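PDB 3BMA: D-alanyl-lipoteichoic acid synthetase from Streptococcus pneumoniae, which probably takes part in the D-alanylation of lipoteichoic acid during Gram-positive cell wall biogenesis, as a membrane-associated DltD-family member of the SGNH-hydrolase clan. Local coordinates for residues A82-Q91 and E274-F285. The protein carries 1 engineered substitution. Numbering follows the deposited sequence.
Sequences ASLNQYFGMQ and EYNDLQLVLTQF
E274 OE2 takes two hydrogen bonds from S83 at the start of helix 83-90: S83 N, 3.2 Å away, meets the syn lone pair of E274 OE2, while S83 OG, at 2.9 Å, meets that oxygen nearly along the C-O axis. E274 gets there with CG anti to its backbone N (chi1 -177°) and a bend at chi2; its negative charge would suit the helix dipole. S83 is a knob among E274, D277, L278 and V281. A water that takes the N-H of L84 lies within hydrogen-bonding distance of E274 OE1 and D277 OD2. L84 CD1 packs 3.6 Å from L280 CD1. L280 CB and Q91 NE2 lie over opposite faces of the Y87 ring, both offset toward the rim; Q91 NE2 is held by its bond to Y87 O. A second water links Y87 OH to Q284 OE1. M90, extended beyond CG, sets CE against V281 CG1 and SD in an oblique Met-aromatic contact, 5.0 Å from the F285 ring centroid. The segment axes approach to 8.2 Å, 24° from parallel. D277 OD1 hydrogen-bonds Y145 OH and OD2 salt-bridges R149, both on helix 141-153; S83 OG also bonds Y104 of strand 101-105. Helix 311-326 packs against Y275, L278 and L282. Helix 274-287 then leads into strand 291-296 of the parallel sheet, an alpha/beta fold consistent with the SGNH-hydrolase clan.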
ATOM      1  N   ALA C  82      29.580 -21.430   3.219  1.00 41.26           N
ATOM      2  CA  ALA C  82      30.427 -20.847   4.252  1.00 36.95           C
ATOM      3  C   ALA C  82      29.605 -19.845   5.059  1.00 34.49           C
ATOM      4  O   ALA C  82      28.383 -19.952   5.100  1.00 33.47           O
ATOM      5  CB  ALA C  82      31.638 -20.185   3.627  1.00 37.50           C
ATOM      6  N   SER C  83      30.268 -18.868   5.674  1.00 36.16           N
ATOM      7  CA  SER C  83      29.630 -17.988   6.659  1.00 33.48           C
ATOM      8  C   SER C  83      28.549 -17.053   6.117  1.00 35.31           C
ATOM      9  O   SER C  83      27.574 -16.784   6.818  1.00 36.65           O
ATOM     10  CB  SER C  83      30.679 -17.193   7.447  1.00 40.07           C
ATOM     11  OG  SER C  83      31.551 -18.064   8.155  1.00 29.29           O
ATOM     12  N   LEU C  84      28.718 -16.565   4.887  1.00 34.70           N
ATOM     13  CA  LEU C  84      27.705 -15.708   4.256  1.00 29.91           C
ATOM     14  C   LEU C  84      26.401 -16.479   4.039  1.00 29.05           C
ATOM     15  O   LEU C  84      25.334 -15.994   4.402  1.00 33.48           O
ATOM     16  CB  LEU C  84      28.213 -15.089   2.948  1.00 27.94           C
ATOM     17  CG  LEU C  84      27.439 -13.863   2.429  1.00 28.73           C
ATOM     18  CD1 LEU C  84      27.575 -12.653   3.343  1.00  9.96           C
ATOM     19  CD2 LEU C  84      27.862 -13.488   1.032  1.00 26.96           C
ATOM     20  N   ASN C  85      26.498 -17.687   3.483  1.00 25.56           N
ATOM     21  CA  ASN C  85      25.346 -18.584   3.367  1.00 27.28           C
ATOM     22  C   ASN C  85      24.671 -18.871   4.704  1.00 27.00           C
ATOM     23  O   ASN C  85      23.445 -18.774   4.817  1.00 32.73           O
ATOM     24  CB  ASN C  85      25.735 -19.906   2.699  1.00 30.05           C
ATOM     25  CG  ASN C  85      25.489 -19.907   1.203  1.00 35.34           C
ATOM     26  OD1 ASN C  85      24.443 -19.458   0.726  1.00 42.89           O
ATOM     27  ND2 ASN C  85      26.448 -20.424   0.452  1.00 25.71           N
ATOM     28  N   GLN C  86      25.476 -19.204   5.713  1.00 30.00           N
ATOM     29  CA  GLN C  86      24.959 -19.545   7.038  1.00 26.79           C
ATOM     30  C   GLN C  86      24.227 -18.367   7.662  1.00 22.30           C
ATOM     31  O   GLN C  86      23.127 -18.532   8.181  1.00 21.00           O
ATOM     32  CB  GLN C  86      26.068 -20.055   7.975  1.00 26.76           C
ATOM     33  CG  GLN C  86      26.744 -21.380   7.561  1.00 21.44           C
ATOM     34  CD  GLN C  86      25.829 -22.601   7.588  1.00 22.20           C
ATOM     35  OE1 GLN C  86      24.682 -22.538   8.028  1.00 32.95           O
ATOM     36  NE2 GLN C  86      26.345 -23.725   7.109  1.00 24.94           N
ATOM     37  N   TYR C  87      24.833 -17.182   7.578  1.00 17.74           N
ATOM     38  CA  TYR C  87      24.219 -15.950   8.066  1.00 20.07           C
ATOM     39  C   TYR C  87      22.819 -15.733   7.510  1.00 18.35           C
ATOM     40  O   TYR C  87      21.889 -15.443   8.265  1.00 29.42           O
ATOM     41  CB  TYR C  87      25.092 -14.732   7.753  1.00 21.74           C
ATOM     42  CG  TYR C  87      24.509 -13.438   8.271  1.00 29.77           C
ATOM     43  CD1 TYR C  87      24.497 -13.160   9.637  1.00 26.03           C
ATOM     44  CD2 TYR C  87      23.958 -12.496   7.402  1.00 24.21           C
ATOM     45  CE1 TYR C  87      23.966 -11.980  10.124  1.00 30.32           C
ATOM     46  CE2 TYR C  87      23.411 -11.312   7.884  1.00 28.66           C
ATOM     47  CZ  TYR C  87      23.422 -11.062   9.247  1.00 23.14           C
ATOM     48  OH  TYR C  87      22.895  -9.893   9.743  1.00 34.89           O
ATOM     49  N   PHE C  88      22.673 -15.888   6.197  1.00 25.55           N
ATOM     50  CA  PHE C  88      21.387 -15.679   5.537  1.00 23.33           C
ATOM     51  C   PHE C  88      20.372 -16.763   5.883  1.00 21.25           C
ATOM     52  O   PHE C  88      19.186 -16.477   6.040  1.00 25.81           O
ATOM     53  CB  PHE C  88      21.567 -15.528   4.023  1.00 11.56           C
ATOM     54  CG  PHE C  88      22.182 -14.216   3.623  1.00 29.24           C
ATOM     55  CD1 PHE C  88      21.587 -13.016   3.994  1.00 20.86           C
ATOM     56  CD2 PHE C  88      23.351 -14.176   2.875  1.00 20.65           C
ATOM     57  CE1 PHE C  88      22.157 -11.804   3.643  1.00 25.24           C
ATOM     58  CE2 PHE C  88      23.920 -12.967   2.513  1.00 25.88           C
ATOM     59  CZ  PHE C  88      23.322 -11.782   2.897  1.00 18.78           C
ATOM     60  N   GLY C  89      20.846 -17.998   6.019  1.00 26.80           N
ATOM     61  CA  GLY C  89      20.010 -19.109   6.478  1.00 12.27           C
ATOM     62  C   GLY C  89      19.471 -18.910   7.885  1.00 21.30           C
ATOM     63  O   GLY C  89      18.350 -19.327   8.180  1.00 28.33           O
ATOM     64  N   MET C  90      20.272 -18.273   8.748  1.00 21.41           N
ATOM     65  CA  MET C  90      19.896 -17.983  10.143  1.00 22.01           C
ATOM     66  C   MET C  90      18.714 -17.021  10.233  1.00 25.70           C
ATOM     67  O   MET C  90      17.882 -17.160  11.123  1.00 30.16           O
ATOM     68  CB  MET C  90      21.078 -17.407  10.938  1.00 25.08           C
ATOM     69  CG  MET C  90      22.165 -18.409  11.333  1.00 27.95           C
ATOM     70  SD  MET C  90      23.585 -17.652  12.174  1.00 16.43           S
ATOM     71  CE  MET C  90      24.861 -18.796  11.685  1.00 14.74           C
ATOM     72  N   GLN C  91      18.644 -16.068   9.298  1.00 33.42           N
ATOM     73  CA  GLN C  91      17.578 -15.049   9.232  1.00 24.83           C
ATOM     74  C   GLN C  91      16.161 -15.630   9.143  1.00 25.82           C
ATOM     75  O   GLN C  91      15.189 -14.952   9.470  1.00 33.80           O
ATOM     76  CB  GLN C  91      17.809 -14.094   8.050  1.00 30.61           C
ATOM     77  CG  GLN C  91      19.198 -13.452   7.973  1.00 28.38           C
ATOM     78  CD  GLN C  91      19.576 -12.686   9.225  1.00 22.86           C
ATOM     79  OE1 GLN C  91      18.809 -11.865   9.728  1.00 33.10           O
ATOM     80  NE2 GLN C  91      20.770 -12.955   9.738  1.00 19.70           N
ATOM     81  N   GLU C 274      36.436 -14.081   3.922  1.00 26.36           N
ATOM     82  CA  GLU C 274      35.768 -15.000   4.849  1.00 30.35           C
ATOM     83  C   GLU C 274      35.936 -14.615   6.331  1.00 36.49           C
ATOM     84  O   GLU C 274      35.124 -15.007   7.175  1.00 37.03           O
ATOM     85  CB  GLU C 274      36.248 -16.437   4.585  1.00 30.25           C
ATOM     86  CG  GLU C 274      35.591 -17.555   5.412  1.00 31.16           C
ATOM     87  CD  GLU C 274      34.130 -17.791   5.088  1.00 35.74           C
ATOM     88  OE1 GLU C 274      33.706 -17.541   3.940  1.00 46.67           O
ATOM     89  OE2 GLU C 274      33.401 -18.249   5.989  1.00 38.26           O
ATOM     90  N   TYR C 275      36.981 -13.847   6.641  1.00 36.33           N
ATOM     91  CA  TYR C 275      37.154 -13.284   7.981  1.00 35.61           C
ATOM     92  C   TYR C 275      36.076 -12.245   8.296  1.00 36.23           C
ATOM     93  O   TYR C 275      35.603 -12.164   9.432  1.00 36.71           O
ATOM     94  CB  TYR C 275      38.545 -12.662   8.146  1.00 36.46           C
ATOM     95  CG  TYR C 275      39.673 -13.667   8.211  1.00 38.97           C
ATOM     96  CD1 TYR C 275      40.504 -13.877   7.115  1.00 40.67           C
ATOM     97  CD2 TYR C 275      39.916 -14.400   9.373  1.00 34.40           C
ATOM     98  CE1 TYR C 275      41.543 -14.801   7.167  1.00 43.68           C
ATOM     99  CE2 TYR C 275      40.949 -15.323   9.436  1.00 37.21           C
ATOM    100  CZ  TYR C 275      41.758 -15.518   8.331  1.00 37.26           C
ATOM    101  OH  TYR C 275      42.781 -16.430   8.388  1.00 44.72           O
ATOM    102  N   ASN C 276      35.690 -11.458   7.290  1.00 31.96           N
ATOM    103  CA  ASN C 276      34.615 -10.487   7.463  1.00 29.58           C
ATOM    104  C   ASN C 276      33.239 -11.153   7.423  1.00 30.15           C
ATOM    105  O   ASN C 276      32.310 -10.682   8.073  1.00 28.89           O
ATOM    106  CB  ASN C 276      34.675  -9.371   6.419  1.00 32.11           C
ATOM    107  CG  ASN C 276      36.029  -8.694   6.324  1.00 33.71           C
ATOM    108  OD1 ASN C 276      36.456  -8.328   5.231  1.00 38.35           O
ATOM    109  ND2 ASN C 276      36.696  -8.500   7.456  1.00 35.66           N
ATOM    110  N   ASP C 277      33.116 -12.244   6.661  1.00 33.11           N
ATOM    111  CA  ASP C 277      31.865 -13.006   6.581  1.00 27.55           C
ATOM    112  C   ASP C 277      31.592 -13.715   7.898  1.00 30.57           C
ATOM    113  O   ASP C 277      30.439 -13.841   8.304  1.00 36.28           O
ATOM    114  CB  ASP C 277      31.894 -14.043   5.446  1.00 29.46           C
ATOM    115  CG  ASP C 277      31.845 -13.419   4.053  1.00 32.93           C
ATOM    116  OD1 ASP C 277      31.662 -12.188   3.928  1.00 27.08           O
ATOM    117  OD2 ASP C 277      31.997 -14.179   3.067  1.00 26.27           O
ATOM    118  N   LEU C 278      32.659 -14.184   8.550  1.00 35.44           N
ATOM    119  CA  LEU C 278      32.573 -14.838   9.866  1.00 29.05           C
ATOM    120  C   LEU C 278      32.041 -13.881  10.927  1.00 20.13           C
ATOM    121  O   LEU C 278      31.269 -14.280  11.793  1.00 32.54           O
ATOM    122  CB  LEU C 278      33.935 -15.410  10.288  1.00 32.68           C
ATOM    123  CG  LEU C 278      34.116 -16.017  11.689  1.00 34.05           C
ATOM    124  CD1 LEU C 278      33.329 -17.319  11.852  1.00 33.85           C
ATOM    125  CD2 LEU C 278      35.591 -16.235  11.984  1.00 21.94           C
ATOM    126  N   GLN C 279      32.429 -12.613  10.823  1.00 27.54           N
ATOM    127  CA  GLN C 279      31.951 -11.569  11.722  1.00 26.21           C
ATOM    128  C   GLN C 279      30.432 -11.328  11.658  1.00 29.10           C
ATOM    129  O   GLN C 279      29.844 -10.851  12.623  1.00 36.87           O
ATOM    130  CB  GLN C 279      32.735 -10.271  11.477  1.00 28.42           C
ATOM    131  CG  GLN C 279      32.604  -9.208  12.570  1.00 28.48           C
ATOM    132  CD  GLN C 279      32.939  -9.713  13.966  1.00 31.46           C
ATOM    133  OE1 GLN C 279      33.778 -10.599  14.145  1.00 33.07           O
ATOM    134  NE2 GLN C 279      32.280  -9.140  14.966  1.00 31.08           N
ATOM    135  N   LEU C 280      29.804 -11.665  10.533  1.00 31.79           N
ATOM    136  CA  LEU C 280      28.345 -11.605  10.414  1.00 27.57           C
ATOM    137  C   LEU C 280      27.683 -12.642  11.305  1.00 27.60           C
ATOM    138  O   LEU C 280      26.746 -12.332  12.037  1.00 31.24           O
ATOM    139  CB  LEU C 280      27.906 -11.818   8.966  1.00 23.70           C
ATOM    140  CG  LEU C 280      28.178 -10.672   7.995  1.00 30.52           C
ATOM    141  CD1 LEU C 280      27.903 -11.120   6.589  1.00 31.43           C
ATOM    142  CD2 LEU C 280      27.318  -9.476   8.341  1.00  6.37           C
ATOM    143  N   VAL C 281      28.181 -13.871  11.219  1.00 25.90           N
ATOM    144  CA  VAL C 281      27.711 -14.985  12.030  1.00 24.70           C
ATOM    145  C   VAL C 281      27.864 -14.695  13.533  1.00 29.57           C
ATOM    146  O   VAL C 281      26.898 -14.820  14.288  1.00 37.38           O
ATOM    147  CB  VAL C 281      28.443 -16.289  11.617  1.00 24.84           C
ATOM    148  CG1 VAL C 281      28.320 -17.375  12.676  1.00 20.17           C
ATOM    149  CG2 VAL C 281      27.923 -16.787  10.276  1.00 23.18           C
ATOM    150  N   LEU C 282      29.064 -14.273  13.944  1.00 28.23           N
ATOM    151  CA  LEU C 282      29.377 -13.999  15.352  1.00 26.44           C
ATOM    152  C   LEU C 282      28.497 -12.908  15.943  1.00 30.41           C
ATOM    153  O   LEU C 282      28.079 -13.012  17.099  1.00 32.74           O
ATOM    154  CB  LEU C 282      30.859 -13.635  15.529  1.00 21.20           C
ATOM    155  CG  LEU C 282      31.896 -14.666  15.063  1.00 24.11           C
ATOM    156  CD1 LEU C 282      33.310 -14.160  15.275  1.00 32.21           C
ATOM    157  CD2 LEU C 282      31.701 -16.016  15.742  1.00 24.70           C
ATOM    158  N   THR C 283      28.217 -11.879  15.138  1.00 25.65           N
ATOM    159  CA  THR C 283      27.292 -10.801  15.506  1.00 29.54           C
ATOM    160  C   THR C 283      25.883 -11.336  15.737  1.00 31.97           C
ATOM    161  O   THR C 283      25.225 -10.957  16.711  1.00 35.97           O
ATOM    162  CB  THR C 283      27.253  -9.691  14.431  1.00 20.06           C
ATOM    163  OG1 THR C 283      28.586  -9.248  14.160  1.00 21.58           O
ATOM    164  CG2 THR C 283      26.427  -8.504  14.896  1.00 30.51           C
ATOM    165  N   GLN C 284      25.435 -12.229  14.854  1.00 33.09           N
ATOM    166  CA  GLN C 284      24.129 -12.864  14.999  1.00 32.31           C
ATOM    167  C   GLN C 284      24.071 -13.740  16.252  1.00 33.76           C
ATOM    168  O   GLN C 284      23.057 -13.760  16.953  1.00 37.10           O
ATOM    169  CB  GLN C 284      23.760 -13.676  13.753  1.00 30.67           C
ATOM    170  CG  GLN C 284      22.268 -13.988  13.656  1.00 26.45           C
ATOM    171  CD  GLN C 284      21.406 -12.741  13.799  1.00 35.88           C
ATOM    172  OE1 GLN C 284      21.485 -11.818  12.986  1.00 23.75           O
ATOM    173  NE2 GLN C 284      20.582 -12.710  14.838  1.00 29.63           N
ATOM    174  N   PHE C 285      25.172 -14.436  16.532  1.00 29.34           N
ATOM    175  CA  PHE C 285      25.311 -15.243  17.746  1.00 31.38           C
ATOM    176  C   PHE C 285      25.225 -14.398  19.021  1.00 28.09           C
ATOM    177  O   PHE C 285      24.673 -14.839  20.028  1.00 34.93           O
ATOM    178  CB  PHE C 285      26.628 -16.030  17.728  1.00 23.85           C
ATOM    179  CG  PHE C 285      26.617 -17.243  16.825  1.00 33.42           C
ATOM    180  CD1 PHE C 285      25.451 -17.655  16.170  1.00 26.53           C
ATOM    181  CD2 PHE C 285      27.773 -18.003  16.663  1.00 22.71           C
ATOM    182  CE1 PHE C 285      25.449 -18.789  15.362  1.00 20.77           C
ATOM    183  CE2 PHE C 285      27.778 -19.140  15.855  1.00 22.41           C
ATOM    184  CZ  PHE C 285      26.618 -19.529  15.199  1.00 19.36           C
TER
HETATM  185  O   HOH W   1      31.286 -16.791   3.054  1.00 21.16           O
HETATM  186  O   HOH W   2      22.884  -9.494  12.413  1.00 27.15           O